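Local coordinates for putative pachytene checkpoint protein 2 (Caenorhabditis elegans, PDB 4XGU) that probably plays a key role in meiotic chromosome recombination as an AAA+ ATPase that binds and hydrolyses ATP to remodel partner proteins, at residues 172-177 with 295-300. Numbering follows the deposited sequence.
Sequences NRLILL and ILCTSN
Leu174 and Ile295 meet on one face of two neighbouring parallel strands in the central sheet of the AAA+ P-loop ATPase core, the segment axes running only 20° apart. Their terminal methyls approach most closely, Leu174 CD1 lying 3.5 Å from Ile295 CD1. Ile295 CG1 sits between its backbone N and carbonyl carbon (chi1 57°), which swings the branch across to Leu174 CB and CG; both residues also rest on Ile284 of helix 275-288. Further along this face, Leu176 CD1 reaches across to Cys297 CB at 3.8 Å. On the other face Ile175 and Leu296 lie side by side and point the same way, with Ile175 CG2 against Leu296 CG at 3.6 Å, while Leu177 and Leu296 pack on helix 185-199, whose first residues belong to the P-loop. Five backbone hydrogen bonds set this register, passing alternately from one strand to the other, in a ladder that runs from Ile295 N on Arg173 O to Ser299 N on Leu177 O. Beyond the last pair, Asn300 OD1 accepts a hydrogen bond from Lys185 NZ of the predicted ATP site. Leu177 O takes Ser299 N at 2.9 Å and a CA-H contact from Thr298 CA at 3.2 Å.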
loop_
_atom_site.group_PDB
_atom_site.type_symbol
_atom_site.label_atom_id
_atom_site.label_comp_id
_atom_site.label_asym_id
_atom_site.label_seq_id
_atom_site.Cartn_x
_atom_site.Cartn_y
_atom_site.Cartn_z
ATOM N N ASN B 172 10.450 32.732 9.407
ATOM C CA ASN B 172 9.441 31.908 8.749
ATOM C C ASN B 172 8.034 32.497 8.784
ATOM O O ASN B 172 7.199 32.157 7.947
ATOM C CB ASN B 172 9.412 30.511 9.374
ATOM C CG ASN B 172 10.536 29.625 8.879
ATOM O OD1 ASN B 172 10.994 29.759 7.745
ATOM N ND2 ASN B 172 10.981 28.705 9.728
ATOM N N ARG B 173 7.781 33.364 9.763
ATOM C CA ARG B 173 6.467 33.975 9.977
ATOM C C ARG B 173 5.399 32.946 10.333
ATOM O O ARG B 173 4.205 33.220 10.223
ATOM C CB ARG B 173 6.021 34.770 8.745
ATOM C CG ARG B 173 5.834 36.253 9.002
ATOM C CD ARG B 173 7.036 37.060 8.554
ATOM N NE ARG B 173 7.166 37.088 7.101
ATOM C CZ ARG B 173 8.132 37.733 6.454
ATOM N NH1 ARG B 173 9.050 38.405 7.135
ATOM N NH2 ARG B 173 8.180 37.706 5.128
ATOM N N LEU B 174 5.831 31.765 10.761
ATOM C CA LEU B 174 4.909 30.722 11.200
ATOM C C LEU B 174 5.211 30.352 12.644
ATOM O O LEU B 174 6.369 30.325 13.054
ATOM C CB LEU B 174 5.006 29.489 10.291
ATOM C CG LEU B 174 3.961 28.371 10.435
ATOM C CD1 LEU B 174 3.766 27.648 9.113
ATOM C CD2 LEU B 174 4.347 27.368 11.511
ATOM N N ILE B 175 4.170 30.070 13.417
ATOM C CA ILE B 175 4.350 29.619 14.792
ATOM C C ILE B 175 3.450 28.415 15.075
ATOM O O ILE B 175 2.305 28.369 14.628
ATOM C CB ILE B 175 4.061 30.750 15.796
ATOM C CG1 ILE B 175 4.010 30.206 17.223
ATOM C CG2 ILE B 175 2.761 31.451 15.448
ATOM C CD1 ILE B 175 3.462 31.184 18.231
ATOM N N LEU B 176 3.981 27.442 15.811
ATOM C CA LEU B 176 3.271 26.201 16.087
ATOM C C LEU B 176 3.139 25.921 17.584
ATOM O O LEU B 176 4.133 25.873 18.307
ATOM C CB LEU B 176 3.984 25.036 15.404
ATOM C CG LEU B 176 3.448 23.626 15.626
ATOM C CD1 LEU B 176 2.120 23.446 14.921
ATOM C CD2 LEU B 176 4.460 22.607 15.136
ATOM N N LEU B 177 1.904 25.737 18.040
ATOM C CA LEU B 177 1.632 25.343 19.420
ATOM C C LEU B 177 1.102 23.916 19.452
ATOM O O LEU B 177 0.184 23.579 18.706
ATOM C CB LEU B 177 0.622 26.288 20.065
ATOM C CG LEU B 177 0.996 27.768 20.147
ATOM C CD1 LEU B 177 -0.175 28.579 20.683
ATOM C CD2 LEU B 177 2.223 27.959 21.020
ATOM N N ILE B 295 1.078 33.630 10.558
ATOM C CA ILE B 295 0.238 32.436 10.603
ATOM C C ILE B 295 0.498 31.608 11.863
ATOM O O ILE B 295 1.645 31.345 12.228
ATOM C CB ILE B 295 0.436 31.567 9.344
ATOM C CG1 ILE B 295 1.896 31.163 9.179
ATOM C CG2 ILE B 295 0.008 32.332 8.104
ATOM C CD1 ILE B 295 2.203 30.560 7.824
ATOM N N LEU B 296 -0.582 31.217 12.532
ATOM C CA LEU B 296 -0.485 30.484 13.789
ATOM C C LEU B 296 -1.174 29.128 13.686
ATOM O O LEU B 296 -2.303 29.033 13.209
ATOM C CB LEU B 296 -1.098 31.293 14.937
ATOM C CG LEU B 296 -0.558 32.698 15.218
ATOM C CD1 LEU B 296 -1.293 33.754 14.407
ATOM C CD2 LEU B 296 -0.646 33.004 16.699
ATOM N N CYS B 297 -0.491 28.084 14.142
ATOM C CA CYS B 297 -1.022 26.728 14.065
ATOM C C CYS B 297 -1.109 26.077 15.442
ATOM O O CYS B 297 -0.291 26.347 16.322
ATOM C CB CYS B 297 -0.154 25.873 13.140
ATOM S SG CYS B 297 0.037 26.536 11.471
ATOM N N THR B 298 -2.105 25.218 15.623
ATOM C CA THR B 298 -2.231 24.453 16.855
ATOM C C THR B 298 -2.474 22.983 16.533
ATOM O O THR B 298 -3.240 22.659 15.629
ATOM C CB THR B 298 -3.367 24.993 17.753
ATOM O OG1 THR B 298 -3.622 24.068 18.818
ATOM C CG2 THR B 298 -4.641 25.185 16.954
ATOM N N SER B 299 -1.805 22.095 17.261
ATOM C CA SER B 299 -1.971 20.660 17.054
ATOM C C SER B 299 -2.400 19.966 18.346
ATOM O O SER B 299 -1.654 19.939 19.323
ATOM C CB SER B 299 -0.676 20.042 16.526
ATOM O OG SER B 299 -0.846 18.666 16.239
ATOM N N ASN B 300 -3.606 19.405 18.344
ATOM C CA ASN B 300 -4.158 18.779 19.541
ATOM C C ASN B 300 -3.498 17.442 19.859
ATOM O O ASN B 300 -3.624 16.927 20.969
ATOM C CB ASN B 300 -5.670 18.592 19.394
ATOM C CG ASN B 300 -6.434 19.897 19.516
ATOM O OD1 ASN B 300 -5.999 20.823 20.203
ATOM N ND2 ASN B 300 -7.581 19.977 18.853
#